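Local atomic coordinates of thiol-activated cytolysin (PDB entry 6NAL), a protein that is thought to form pores in membranes, as a bacterial toxin of the cholesterol-dependent cytolysin family. Residues A57-A62 and L159-G164; S150-D155 and S187-R192; R242-K247 and V289-H294. All coordinates share one frame; numbering follows the deposited sequence.

How the contacts relate
Contact 1 comes first along the chain, its strand segment 57-62 meeting the helix segment 159-164 from 97 residues further on. Before that loop closes, contact 2 opens at 150-155, and it ends at 187-192, so contacts 1 and 2 cross. The short loop of contact 2 holds helices 156-163, 167-174 and 178-183; the first supplies the partner in contact 1. Contact 3 follows in series, 242-247 with 289-294, closing a loop that holds helices 254-264 and 279-284. Contacts 2 and 3 share one antiparallel sheet, in which strands 187-202 and 232-250 are neighbours. Contact 1 ties strand 44-59, of another sheet, to helix 156-163, which itself packs on strand 187-202.

Contact 1 (A57-A62 and L159-G164); sequences ADFDIA and LMLKFG
Segment 57-62, which begins on strand 44-59, meets the C-terminal turn of helix 156-163, with Phe59 set against Leu161 and Met160, a selenomethionine. By the cytolysin fold, the helix probably belongs to the first of the two helical bundles that unfold into membrane-crossing hairpins, and the strand to the neighbouring elongated domain. The axes of strand 57-59 and helix 159-163 are nearly perpendicular, at 98°, and approach to 7.7 Å.

Phe59 is the main wedge. Its CG stands anti to the backbone N (chi1 -173°), which carries the ring to the helix although its CB does not point there. The ring then presents its edge to the helix: CE1 lies 3.3 Å from Met160 O, near the ring plane. Met160 O also accepts the helical bond from Gly164 N, 2.9 Å away. Beyond CE1, Phe59 CZ meets Met160 CE at 3.7 Å, reached by the bend of the methionine chain at chi3. Leu161 CD1 fits between the ring and the strand backbone, 3.9 Å from Phe59 CD1 and 3.7 Å from Ala57 O.

Where the helix ends, Gly164 takes a positive phi of 52°, and Asp60 O comes to 3.4 Å from Gly164 CA. Ala62 CB lies 3.5 Å from Gly164 O, which is hydrogen-bonded to Asn335.

Without hydrogen bonds between the segments, apolar packing, a carbonyl at a ring edge and close backbone packing at Gly164 make the interface, consistent with a helix that probably moves away from the strand on pore formation, as in related cytolysins.

Contact 2 (S150-D155 and S187-R192); sequences SSLVYD and SVYLIR
Ser151 and Leu190 hydrogen-bond through their backbones in both directions: Leu190 N to Ser151 O is 2.9 Å and fairly straight (165°), while Ser151 N to Leu190 O is longer and more bent, at 3.1 Å and 139°. Val153 N adds a third bond between the segments, to Val188 O.

The segments run antiparallel within the sheet of the pore-forming region, and the chain between them holds three helices. In related cytolysins the equivalent helices refold into a hairpin that lengthens these strands, so the pairing probably marks the base from which it grows.

Polar side-chain contacts cluster near Ser150. Ser150 OG donates to Tyr189 OH across 2.9 Å. Ser151 OG, on the other face, bonds to Leu152 O at 2.6 Å, in the carbonyl plane on a lone pair, and to Lys162.

In the packing, Tyr189 turns its ring back over the neighbouring strand (chi1 -168°), and Ser151 O lies over one face, offset toward the rim. The Leu152 side chain crosses that of Tyr189 at about a right angle, CG at the ring edge and CD2 3.8 Å from Tyr189 CD1. Val153 straddles two neighbours: CG2 meets Val188 CG1, and CG1 lies 3.9 Å from Leu190 CB.

Contact 3 (R242-K247 and V289-H294); sequences RQIFLK and VSIVVH
Phe245 and Val292 face each other as a hydrogen-bonded antiparallel pair, their side chains side by side and pointing the same way. Val292 CG1 sits between its own backbone N and carbonyl carbon (chi1 55°), which presses it to within 3.5 Å of Phe245 CB; the ring continues outward, with CG1 oblique to it. Leu170 and Leu174 of helix 167-174 cover this face, and Gln243, His294, Lys247 and Ser290 project from it too.

The opposite face carries Leu246 alongside Ile291, with Leu246 CG 3.9 Å from Ile291 CG1, and next to them Ile244 alongside Val293. The two branches of Val293 split their work: CG2 lies 4.1 Å from Ile244 CG1, while CG1 touches Arg242 NH1 at 3.4 Å. Arg242 reaches it by a chain extended from CG to NE, its guanidinium meeting the methyl obliquely; NH1 is held by Ser297 and Gly295 O. Helix 309-320 packs on this side, through Ile315 and Ile318.

The bends at chi3 and chi4 bring Lys247 NZ within 3.8 Å of Ser290 OG; NZ also has a long, weak ion pair with Glu249. A water lies 3.1 Å from Ser290 OG, but a bridge from it to Lys247 NZ is doubtful, that separation being too short. Ser290 OG is also bonded to Asn302.

Six backbone hydrogen bonds fix this register. Phe245 N to Val292 O, for example, measures 3.0 Å and is nearly straight at 172°, and Ile291 CA adds a CA-H...O contact with Phe245 O at 3.3 Å. With the strands at 167°, the arrangement is that of neighbouring antiparallel strands in the core sheet of the cytolysin pore-forming domain, here those flanking the probable second helical bundle.

Contact 1 (A57-A62 and L159-G164)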
ATOM      1  N   ALA A  57      11.060   1.633 -21.742  1.00 25.70           N
ATOM      2  CA  ALA A  57      10.490   2.506 -22.762  1.00 38.34           C
ATOM      3  C   ALA A  57      11.397   2.623 -23.985  1.00 39.33           C
ATOM      4  O   ALA A  57      12.604   2.387 -23.915  1.00 39.51           O
ATOM      5  CB  ALA A  57      10.225   3.904 -22.199  1.00 29.71           C
ATOM      6  N   ASP A  58      10.799   2.995 -25.107  1.00 41.69           N
ATOM      7  CA  ASP A  58      11.590   3.336 -26.293  1.00 43.84           C
ATOM      8  C   ASP A  58      12.510   4.516 -26.007  1.00 33.46           C
ATOM      9  O   ASP A  58      12.067   5.547 -25.511  1.00 43.33           O
ATOM     10  CB  ASP A  58      10.655   3.664 -27.443  1.00 35.29           C
ATOM     11  CG  ASP A  58       9.903   2.454 -27.935  1.00 53.13           C
ATOM     12  OD1 ASP A  58      10.357   1.286 -27.693  1.00 58.56           O
ATOM     13  OD2 ASP A  58       8.840   2.685 -28.559  1.00 59.89           O
ATOM     14  N   PHE A  59      13.804   4.358 -26.285  1.00 45.17           N
ATOM     15  CA  PHE A  59      14.781   5.404 -25.994  1.00 40.61           C
ATOM     16  C   PHE A  59      14.819   6.378 -27.166  1.00 42.76           C
ATOM     17  O   PHE A  59      15.179   6.000 -28.299  1.00 42.57           O
ATOM     18  CB  PHE A  59      16.162   4.810 -25.731  1.00 39.47           C
ATOM     19  CG  PHE A  59      17.196   5.807 -25.261  1.00 44.81           C
ATOM     20  CD1 PHE A  59      16.880   6.810 -24.354  1.00 42.37           C
ATOM     21  CD2 PHE A  59      18.507   5.725 -25.729  1.00 48.71           C
ATOM     22  CE1 PHE A  59      17.856   7.735 -23.920  1.00 46.18           C
ATOM     23  CE2 PHE A  59      19.489   6.627 -25.304  1.00 44.25           C
ATOM     24  CZ  PHE A  59      19.166   7.629 -24.390  1.00 57.12           C
ATOM     25  N   ASP A  60      14.455   7.623 -26.875  1.00 45.61           N
ATOM     26  CA  ASP A  60      14.555   8.741 -27.816  1.00 49.28           C
ATOM     27  C   ASP A  60      15.965   9.325 -27.821  1.00 44.19           C
ATOM     28  O   ASP A  60      16.530   9.632 -26.758  1.00 49.62           O
ATOM     29  CB  ASP A  60      13.582   9.857 -27.426  1.00 44.56           C
ATOM     30  CG  ASP A  60      12.419   9.982 -28.365  1.00 63.50           C
ATOM     31  OD1 ASP A  60      12.416   9.266 -29.394  1.00 68.14           O
ATOM     32  OD2 ASP A  60      11.507  10.804 -28.066  1.00 73.62           O
ATOM     33  N   ILE A  61      16.538   9.498 -29.008  1.00 47.09           N
ATOM     34  CA  ILE A  61      17.927   9.938 -29.124  1.00 36.43           C
ATOM     35  C   ILE A  61      17.931  11.444 -29.341  1.00 36.41           C
ATOM     36  O   ILE A  61      17.481  11.921 -30.384  1.00 37.90           O
ATOM     37  CB  ILE A  61      18.660   9.228 -30.262  1.00 40.30           C
ATOM     38  CG1 ILE A  61      18.398   7.722 -30.279  1.00 50.95           C
ATOM     39  CG2 ILE A  61      20.118   9.552 -30.178  1.00 43.38           C
ATOM     40  CD1 ILE A  61      18.944   7.002 -29.143  1.00 43.30           C
ATOM     41  N   ALA A  62      18.413  12.195 -28.354  1.00 33.71           N
ATOM     42  CA  ALA A  62      18.599  13.630 -28.495  1.00 36.39           C
ATOM     43  C   ALA A  62      19.767  13.950 -29.419  1.00 39.65           C
ATOM     44  O   ALA A  62      20.762  13.226 -29.490  1.00 39.19           O
ATOM     45  CB  ALA A  62      18.861  14.287 -27.146  1.00 41.60           C
ATOM     46  N   LEU A 159      16.425   9.586 -16.056  1.00 41.55           N
ATOM     47  CA  LEU A 159      16.231  10.844 -16.759  1.00 42.54           C
ATOM     48  C   LEU A 159      16.325  10.635 -18.251  1.00 39.82           C
ATOM     49  O   LEU A 159      15.405  10.985 -18.992  1.00 47.08           O
ATOM     50  CB  LEU A 159      17.275  11.875 -16.316  1.00 45.58           C
ATOM     51  CG  LEU A 159      16.849  13.338 -16.455  1.00 52.32           C
ATOM     52  CD1 LEU A 159      17.481  14.307 -15.498  1.00 45.77           C
ATOM     53  CD2 LEU A 159      17.195  13.809 -17.872  1.00 60.23           C
HETATM   54  N   MSE A 160      17.410  10.046 -18.714  1.00 45.90           N
HETATM   55  CA  MSE A 160      17.611   9.920 -20.149  1.00 43.36           C
HETATM   56  C   MSE A 160      16.494   9.114 -20.739  1.00 41.43           C
HETATM   57  O   MSE A 160      15.970   9.439 -21.766  1.00 39.51           O
HETATM   58  CB  MSE A 160      18.938   9.280 -20.478  1.00 53.40           C
HETATM   59  CG  MSE A 160      20.107  10.272 -20.485  1.00 69.76           C
HETATM   60 SE   MSE A 160      21.794   9.282 -20.220  0.71 92.23          SE
HETATM   61  CE  MSE A 160      21.643   8.022 -21.668  1.00 64.16           C
ATOM     62  N   LEU A 161      16.080   8.062 -20.049  1.00 36.46           N
ATOM     63  CA  LEU A 161      15.102   7.159 -20.649  1.00 43.24           C
ATOM     64  C   LEU A 161      13.680   7.727 -20.681  1.00 44.59           C
ATOM     65  O   LEU A 161      12.886   7.368 -21.547  1.00 44.01           O
ATOM     66  CB  LEU A 161      15.106   5.847 -19.882  1.00 31.82           C
ATOM     67  CG  LEU A 161      14.359   4.731 -20.564  1.00 35.17           C
ATOM     68  CD1 LEU A 161      14.905   4.478 -21.970  1.00 36.49           C
ATOM     69  CD2 LEU A 161      14.461   3.447 -19.701  1.00 35.89           C
ATOM     70  N   LYS A 162      13.304   8.532 -19.705  1.00 42.60           N
ATOM     71  CA  LYS A 162      11.949   9.031 -19.648  1.00 37.29           C
ATOM     72  C   LYS A 162      11.787  10.278 -20.496  1.00 43.20           C
ATOM     73  O   LYS A 162      10.753  10.453 -21.128  1.00 53.27           O
ATOM     74  CB  LYS A 162      11.585   9.310 -18.201  1.00 41.57           C
ATOM     75  CG  LYS A 162      11.265   8.041 -17.433  1.00 45.87           C
ATOM     76  CD  LYS A 162      10.573   8.366 -16.102  1.00 42.28           C
ATOM     77  CE  LYS A 162       9.879   7.153 -15.489  1.00 40.83           C
ATOM     78  NZ  LYS A 162       9.333   7.530 -14.168  1.00 46.49           N
ATOM     79  N   PHE A 163      12.834  11.084 -20.598  1.00 41.89           N
ATOM     80  CA  PHE A 163      12.813  12.376 -21.254  1.00 51.69           C
ATOM     81  C   PHE A 163      13.572  12.453 -22.574  1.00 45.12           C
ATOM     82  O   PHE A 163      13.535  13.501 -23.214  1.00 54.09           O
ATOM     83  CB  PHE A 163      13.398  13.407 -20.288  1.00 46.01           C
ATOM     84  CG  PHE A 163      12.591  13.553 -19.044  1.00 37.97           C
ATOM     85  CD1 PHE A 163      12.866  12.785 -17.925  1.00 45.91           C
ATOM     86  CD2 PHE A 163      11.522  14.442 -19.004  1.00 39.53           C
ATOM     87  CE1 PHE A 163      12.104  12.904 -16.778  1.00 43.08           C
ATOM     88  CE2 PHE A 163      10.750  14.578 -17.849  1.00 40.93           C
ATOM     89  CZ  PHE A 163      11.031  13.798 -16.737  1.00 39.06           C
ATOM     90  N   GLY A 164      14.285  11.413 -22.983  1.00 51.76           N
ATOM     91  CA  GLY A 164      14.958  11.438 -24.281  1.00 51.32           C
ATOM     92  C   GLY A 164      15.836  12.647 -24.529  1.00 58.59           C
ATOM     93  O   GLY A 164      15.910  13.141 -25.664  1.00 59.87           O
TER

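Contact 2 (S150-D155 and S187-R192)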
ATOM      1  N   SER A 150       6.381  14.499 -16.943  1.00 33.98           N
ATOM      2  CA  SER A 150       6.820  14.780 -15.584  1.00 40.14           C
ATOM      3  C   SER A 150       7.109  13.484 -14.850  1.00 38.54           C
ATOM      4  O   SER A 150       6.510  12.458 -15.137  1.00 40.85           O
ATOM      5  CB  SER A 150       5.763  15.559 -14.817  1.00 37.98           C
ATOM      6  OG  SER A 150       4.611  14.754 -14.593  1.00 54.94           O
ATOM      7  N   SER A 151       8.017  13.541 -13.887  1.00 29.15           N
ATOM      8  CA  SER A 151       8.392  12.334 -13.170  1.00 38.08           C
ATOM      9  C   SER A 151       9.438  12.710 -12.139  1.00 35.67           C
ATOM     10  O   SER A 151      10.256  13.609 -12.365  1.00 31.47           O
ATOM     11  CB  SER A 151       8.898  11.253 -14.146  1.00 42.32           C
ATOM     12  OG  SER A 151       9.360  10.078 -13.434  1.00 42.51           O
ATOM     13  N   LEU A 152       9.372  12.082 -10.975  1.00 42.41           N
ATOM     14  CA  LEU A 152      10.544  11.965 -10.121  1.00 35.85           C
ATOM     15  C   LEU A 152      11.662  11.303 -10.904  1.00 31.96           C
ATOM     16  O   LEU A 152      11.400  10.544 -11.835  1.00 34.05           O
ATOM     17  CB  LEU A 152      10.204  11.122  -8.915  1.00 29.80           C
ATOM     18  CG  LEU A 152       9.327  11.694  -7.808  1.00 44.96           C
ATOM     19  CD1 LEU A 152       8.865  10.515  -6.877  1.00 43.36           C
ATOM     20  CD2 LEU A 152      10.070  12.780  -7.104  1.00 39.01           C
ATOM     21  N   VAL A 153      12.910  11.609 -10.559  1.00 30.23           N
ATOM     22  CA  VAL A 153      14.057  11.021 -11.247  1.00 41.35           C
ATOM     23  C   VAL A 153      15.059  10.560 -10.198  1.00 42.15           C
ATOM     24  O   VAL A 153      15.494  11.349  -9.347  1.00 41.75           O
ATOM     25  CB  VAL A 153      14.725  11.969 -12.282  1.00 40.71           C
ATOM     26  CG1 VAL A 153      13.654  12.703 -13.137  1.00 44.61           C
ATOM     27  CG2 VAL A 153      15.570  13.011 -11.673  1.00 48.84           C
ATOM     28  N   TYR A 154      15.413   9.279 -10.264  1.00 34.73           N
ATOM     29  CA  TYR A 154      16.320   8.687  -9.305  1.00 40.64           C
ATOM     30  C   TYR A 154      17.752   8.948  -9.696  1.00 40.73           C
ATOM     31  O   TYR A 154      18.565   9.244  -8.833  1.00 44.46           O
ATOM     32  CB  TYR A 154      16.079   7.181  -9.214  1.00 46.07           C
ATOM     33  CG  TYR A 154      16.987   6.403  -8.231  1.00 60.08           C
ATOM     34  CD1 TYR A 154      16.927   6.600  -6.831  1.00 62.70           C
ATOM     35  CD2 TYR A 154      17.890   5.444  -8.713  1.00 54.88           C
ATOM     36  CE1 TYR A 154      17.767   5.883  -5.966  1.00 52.01           C
ATOM     37  CE2 TYR A 154      18.691   4.713  -7.859  1.00 55.52           C
ATOM     38  CZ  TYR A 154      18.624   4.932  -6.491  1.00 51.77           C
ATOM     39  OH  TYR A 154      19.444   4.207  -5.650  1.00 71.45           O
ATOM     40  N   ASP A 155      18.088   8.825 -10.984  1.00 42.51           N
ATOM     41  CA  ASP A 155      19.466   9.051 -11.425  1.00 51.52           C
ATOM     42  C   ASP A 155      19.478   9.433 -12.905  1.00 48.71           C
ATOM     43  O   ASP A 155      18.431   9.524 -13.559  1.00 44.29           O
ATOM     44  CB  ASP A 155      20.360   7.815 -11.155  1.00 49.00           C
ATOM     45  CG  ASP A 155      19.850   6.536 -11.847  1.00 52.80           C
ATOM     46  OD1 ASP A 155      18.813   6.632 -12.573  1.00 54.53           O
ATOM     47  OD2 ASP A 155      20.469   5.447 -11.639  1.00 49.87           O
ATOM     48  N   SER A 187      15.606  15.167  -3.007  1.00 46.02           N
ATOM     49  CA  SER A 187      14.925  14.493  -4.097  1.00 43.63           C
ATOM     50  C   SER A 187      14.694  15.469  -5.243  1.00 44.00           C
ATOM     51  O   SER A 187      14.799  16.698  -5.072  1.00 40.68           O
ATOM     52  CB  SER A 187      13.586  13.924  -3.620  1.00 52.42           C
ATOM     53  OG  SER A 187      12.688  14.975  -3.278  1.00 59.12           O
ATOM     54  N   VAL A 188      14.398  14.912  -6.428  1.00 43.48           N
ATOM     55  CA  VAL A 188      14.315  15.710  -7.654  1.00 33.39           C
ATOM     56  C   VAL A 188      13.070  15.347  -8.450  1.00 32.74           C
ATOM     57  O   VAL A 188      12.827  14.179  -8.752  1.00 30.78           O
ATOM     58  CB  VAL A 188      15.563  15.540  -8.545  1.00 40.83           C
ATOM     59  CG1 VAL A 188      15.471  16.375  -9.801  1.00 42.94           C
ATOM     60  CG2 VAL A 188      16.856  15.853  -7.788  1.00 47.17           C
ATOM     61  N   TYR A 189      12.324  16.347  -8.853  1.00 32.39           N
ATOM     62  CA  TYR A 189      11.222  16.160  -9.771  1.00 37.53           C
ATOM     63  C   TYR A 189      11.435  16.977 -11.051  1.00 35.91           C
ATOM     64  O   TYR A 189      11.801  18.152 -11.005  1.00 30.94           O
ATOM     65  CB  TYR A 189       9.940  16.566  -9.049  1.00 26.77           C
ATOM     66  CG  TYR A 189       8.690  16.180  -9.757  1.00 34.14           C
ATOM     67  CD1 TYR A 189       8.157  14.932  -9.619  1.00 40.63           C
ATOM     68  CD2 TYR A 189       8.063  17.051 -10.574  1.00 26.58           C
ATOM     69  CE1 TYR A 189       7.008  14.553 -10.282  1.00 42.99           C
ATOM     70  CE2 TYR A 189       6.880  16.691 -11.241  1.00 39.51           C
ATOM     71  CZ  TYR A 189       6.370  15.431 -11.093  1.00 40.88           C
ATOM     72  OH  TYR A 189       5.226  15.056 -11.755  1.00 51.30           O
ATOM     73  N   LEU A 190      11.117  16.387 -12.188  1.00 38.79           N
ATOM     74  CA  LEU A 190      11.409  17.036 -13.463  1.00 31.13           C
ATOM     75  C   LEU A 190      10.209  17.092 -14.386  1.00 28.01           C
ATOM     76  O   LEU A 190       9.563  16.077 -14.645  1.00 33.51           O
ATOM     77  CB  LEU A 190      12.538  16.333 -14.185  1.00 35.39           C
ATOM     78  CG  LEU A 190      13.261  17.199 -15.217  1.00 38.44           C
ATOM     79  CD1 LEU A 190      14.170  18.160 -14.516  1.00 42.15           C
ATOM     80  CD2 LEU A 190      14.050  16.262 -16.144  1.00 34.80           C
ATOM     81  N   ILE A 191       9.947  18.277 -14.914  1.00 35.29           N
ATOM     82  CA  ILE A 191       8.908  18.500 -15.905  1.00 32.63           C
ATOM     83  C   ILE A 191       9.564  18.960 -17.197  1.00 27.18           C
ATOM     84  O   ILE A 191      10.478  19.790 -17.182  1.00 31.90           O
ATOM     85  CB  ILE A 191       7.906  19.558 -15.392  1.00 31.89           C
ATOM     86  CG1 ILE A 191       7.190  19.053 -14.136  1.00 39.67           C
ATOM     87  CG2 ILE A 191       6.870  19.947 -16.451  1.00 34.10           C
ATOM     88  CD1 ILE A 191       6.363  20.111 -13.469  1.00 43.28           C
ATOM     89  N   ARG A 192       9.043  18.471 -18.315  1.00 26.21           N
ATOM     90  CA  ARG A 192       9.456  18.926 -19.618  1.00 35.27           C
ATOM     91  C   ARG A 192       8.266  19.292 -20.475  1.00 30.64           C
ATOM     92  O   ARG A 192       7.377  18.473 -20.662  1.00 33.99           O
ATOM     93  CB  ARG A 192      10.240  17.857 -20.343  1.00 35.78           C
ATOM     94  CG  ARG A 192      10.885  18.393 -21.552  1.00 34.53           C
ATOM     95  CD  ARG A 192      11.422  17.330 -22.460  1.00 41.34           C
ATOM     96  NE  ARG A 192      10.426  16.323 -22.767  1.00 35.83           N
ATOM     97  CZ  ARG A 192      10.675  15.254 -23.501  1.00 36.57           C
ATOM     98  NH1 ARG A 192      11.899  15.104 -24.002  1.00 44.84           N
ATOM     99  NH2 ARG A 192       9.718  14.354 -23.722  1.00 47.67           N
TER

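Contact 3 (R242-K247 and V289-H294)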
ATOM      1  N   ARG A 242      11.437  23.396 -29.729  1.00 33.71           N
ATOM      2  CA  ARG A 242      11.660  24.140 -28.498  1.00 33.02           C
ATOM      3  C   ARG A 242      11.366  23.242 -27.309  1.00 29.72           C
ATOM      4  O   ARG A 242      10.445  22.434 -27.337  1.00 35.20           O
ATOM      5  CB  ARG A 242      10.731  25.357 -28.448  1.00 29.79           C
ATOM      6  CG  ARG A 242      10.752  26.181 -27.180  1.00 28.35           C
ATOM      7  CD  ARG A 242       9.857  27.437 -27.440  1.00 41.88           C
ATOM      8  NE  ARG A 242       9.535  28.202 -26.249  1.00 51.49           N
ATOM      9  CZ  ARG A 242      10.328  29.117 -25.711  1.00 49.42           C
ATOM     10  NH1 ARG A 242      11.490  29.356 -26.290  1.00 50.66           N
ATOM     11  NH2 ARG A 242       9.947  29.808 -24.631  1.00 57.57           N
ATOM     12  N   GLN A 243      12.054  23.480 -26.221  1.00 33.15           N
ATOM     13  CA  GLN A 243      12.038  22.565 -25.104  1.00 34.99           C
ATOM     14  C   GLN A 243      12.241  23.407 -23.858  1.00 29.60           C
ATOM     15  O   GLN A 243      13.108  24.277 -23.805  1.00 35.25           O
ATOM     16  CB  GLN A 243      13.113  21.493 -25.305  1.00 30.76           C
ATOM     17  CG  GLN A 243      12.816  20.175 -24.708  1.00 47.72           C
ATOM     18  CD  GLN A 243      13.636  19.054 -25.316  1.00 40.50           C
ATOM     19  OE1 GLN A 243      13.184  17.917 -25.332  1.00 54.31           O
ATOM     20  NE2 GLN A 243      14.834  19.353 -25.799  1.00 38.04           N
ATOM     21  N   ILE A 244      11.411  23.148 -22.875  1.00 27.58           N
ATOM     22  CA  ILE A 244      11.499  23.753 -21.565  1.00 32.25           C
ATOM     23  C   ILE A 244      11.589  22.648 -20.513  1.00 36.98           C
ATOM     24  O   ILE A 244      10.763  21.723 -20.492  1.00 35.69           O
ATOM     25  CB  ILE A 244      10.279  24.648 -21.289  1.00 38.57           C
ATOM     26  CG1 ILE A 244      10.181  25.663 -22.435  1.00 43.40           C
ATOM     27  CG2 ILE A 244      10.419  25.249 -19.925  1.00 31.19           C
ATOM     28  CD1 ILE A 244       8.863  26.374 -22.470  1.00 46.93           C
ATOM     29  N   PHE A 245      12.559  22.770 -19.621  1.00 29.53           N
ATOM     30  CA  PHE A 245      12.720  21.860 -18.498  1.00 32.78           C
ATOM     31  C   PHE A 245      12.540  22.637 -17.216  1.00 31.55           C
ATOM     32  O   PHE A 245      13.110  23.716 -17.085  1.00 36.52           O
ATOM     33  CB  PHE A 245      14.114  21.230 -18.502  1.00 39.04           C
ATOM     34  CG  PHE A 245      14.300  20.191 -19.545  1.00 33.06           C
ATOM     35  CD1 PHE A 245      14.795  20.517 -20.777  1.00 43.15           C
ATOM     36  CD2 PHE A 245      13.985  18.870 -19.280  1.00 48.65           C
ATOM     37  CE1 PHE A 245      14.983  19.537 -21.753  1.00 49.94           C
ATOM     38  CE2 PHE A 245      14.155  17.891 -20.237  1.00 49.07           C
ATOM     39  CZ  PHE A 245      14.661  18.224 -21.472  1.00 43.36           C
ATOM     40  N   LEU A 246      11.773  22.085 -16.274  1.00 32.54           N
ATOM     41  CA  LEU A 246      11.664  22.616 -14.919  1.00 38.41           C
ATOM     42  C   LEU A 246      12.146  21.578 -13.910  1.00 37.25           C
ATOM     43  O   LEU A 246      11.561  20.502 -13.794  1.00 33.88           O
ATOM     44  CB  LEU A 246      10.225  22.995 -14.590  1.00 37.58           C
ATOM     45  CG  LEU A 246       9.708  24.308 -15.146  1.00 39.53           C
ATOM     46  CD1 LEU A 246       9.195  23.932 -16.507  1.00 39.55           C
ATOM     47  CD2 LEU A 246       8.684  24.860 -14.229  1.00 47.97           C
ATOM     48  N   LYS A 247      13.156  21.924 -13.135  1.00 36.05           N
ATOM     49  CA  LYS A 247      13.723  21.022 -12.149  1.00 36.33           C
ATOM     50  C   LYS A 247      13.312  21.504 -10.770  1.00 38.26           C
ATOM     51  O   LYS A 247      13.553  22.658 -10.418  1.00 37.87           O
ATOM     52  CB  LYS A 247      15.245  20.970 -12.269  1.00 42.17           C
ATOM     53  CG  LYS A 247      15.877  20.065 -11.245  1.00 45.96           C
ATOM     54  CD  LYS A 247      17.385  19.909 -11.527  1.00 50.30           C
ATOM     55  CE  LYS A 247      18.210  20.251 -10.283  1.00 62.16           C
ATOM     56  NZ  LYS A 247      17.901  21.645  -9.843  1.00 66.06           N
ATOM     57  N   VAL A 289      13.478  25.961  -7.574  1.00 55.79           N
ATOM     58  CA  VAL A 289      13.105  25.800  -8.978  1.00 53.36           C
ATOM     59  C   VAL A 289      14.263  26.233  -9.872  1.00 46.07           C
ATOM     60  O   VAL A 289      14.913  27.252  -9.623  1.00 47.57           O
ATOM     61  CB  VAL A 289      11.837  26.606  -9.318  1.00 45.82           C
ATOM     62  CG1 VAL A 289      11.368  26.257 -10.724  1.00 47.67           C
ATOM     63  CG2 VAL A 289      10.755  26.376  -8.285  1.00 52.91           C
ATOM     64  N   SER A 290      14.522  25.448 -10.906  1.00 45.25           N
ATOM     65  CA  SER A 290      15.498  25.771 -11.931  1.00 43.25           C
ATOM     66  C   SER A 290      14.826  25.533 -13.259  1.00 38.74           C
ATOM     67  O   SER A 290      14.024  24.621 -13.376  1.00 37.43           O
ATOM     68  CB  SER A 290      16.725  24.925 -11.832  1.00 39.37           C
ATOM     69  OG  SER A 290      17.414  25.299 -10.665  1.00 59.75           O
ATOM     70  N   ILE A 291      15.174  26.335 -14.250  1.00 44.57           N
ATOM     71  CA  ILE A 291      14.529  26.279 -15.554  1.00 39.45           C
ATOM     72  C   ILE A 291      15.536  26.506 -16.658  1.00 32.75           C
ATOM     73  O   ILE A 291      16.366  27.418 -16.600  1.00 36.56           O
ATOM     74  CB  ILE A 291      13.415  27.321 -15.685  1.00 38.70           C
ATOM     75  CG1 ILE A 291      12.390  27.089 -14.595  1.00 41.66           C
ATOM     76  CG2 ILE A 291      12.833  27.238 -17.033  1.00 33.29           C
ATOM     77  CD1 ILE A 291      11.297  28.114 -14.648  1.00 48.20           C
ATOM     78  N   VAL A 292      15.421  25.711 -17.693  1.00 32.37           N
ATOM     79  CA  VAL A 292      16.218  25.901 -18.876  1.00 33.40           C
ATOM     80  C   VAL A 292      15.285  25.896 -20.075  1.00 37.67           C
ATOM     81  O   VAL A 292      14.390  25.048 -20.194  1.00 33.42           O
ATOM     82  CB  VAL A 292      17.327  24.836 -19.005  1.00 38.49           C
ATOM     83  CG1 VAL A 292      16.743  23.513 -18.959  1.00 44.00           C
ATOM     84  CG2 VAL A 292      18.077  24.987 -20.295  1.00 40.73           C
ATOM     85  N   VAL A 293      15.516  26.845 -20.970  1.00 31.78           N
ATOM     86  CA  VAL A 293      14.716  27.023 -22.160  1.00 30.86           C
ATOM     87  C   VAL A 293      15.654  26.930 -23.367  1.00 33.58           C
ATOM     88  O   VAL A 293      16.675  27.617 -23.415  1.00 37.05           O
ATOM     89  CB  VAL A 293      13.971  28.370 -22.122  1.00 31.78           C
ATOM     90  CG1 VAL A 293      13.378  28.647 -23.519  1.00 34.85           C
ATOM     91  CG2 VAL A 293      12.882  28.396 -21.009  1.00 39.42           C
ATOM     92  N   HIS A 294      15.288  26.125 -24.353  1.00 36.34           N
ATOM     93  CA  HIS A 294      16.199  25.734 -25.432  1.00 41.84           C
ATOM     94  C   HIS A 294      15.402  25.719 -26.734  1.00 37.43           C
ATOM     95  O   HIS A 294      14.355  25.066 -26.809  1.00 36.79           O
ATOM     96  CB  HIS A 294      16.810  24.364 -25.083  1.00 47.01           C
ATOM     97  CG  HIS A 294      17.802  23.851 -26.073  1.00 56.20           C
ATOM     98  ND1 HIS A 294      17.915  22.511 -26.391  1.00 62.63           N
ATOM     99  CD2 HIS A 294      18.735  24.492 -26.803  1.00 50.62           C
ATOM    100  CE1 HIS A 294      18.858  22.357 -27.297  1.00 59.79           C
ATOM    101  NE2 HIS A 294      19.362  23.546 -27.575  1.00 63.10           N
TER
HETATM  102  O   HOH W   1      16.326  23.218  -8.625  1.00 49.95           O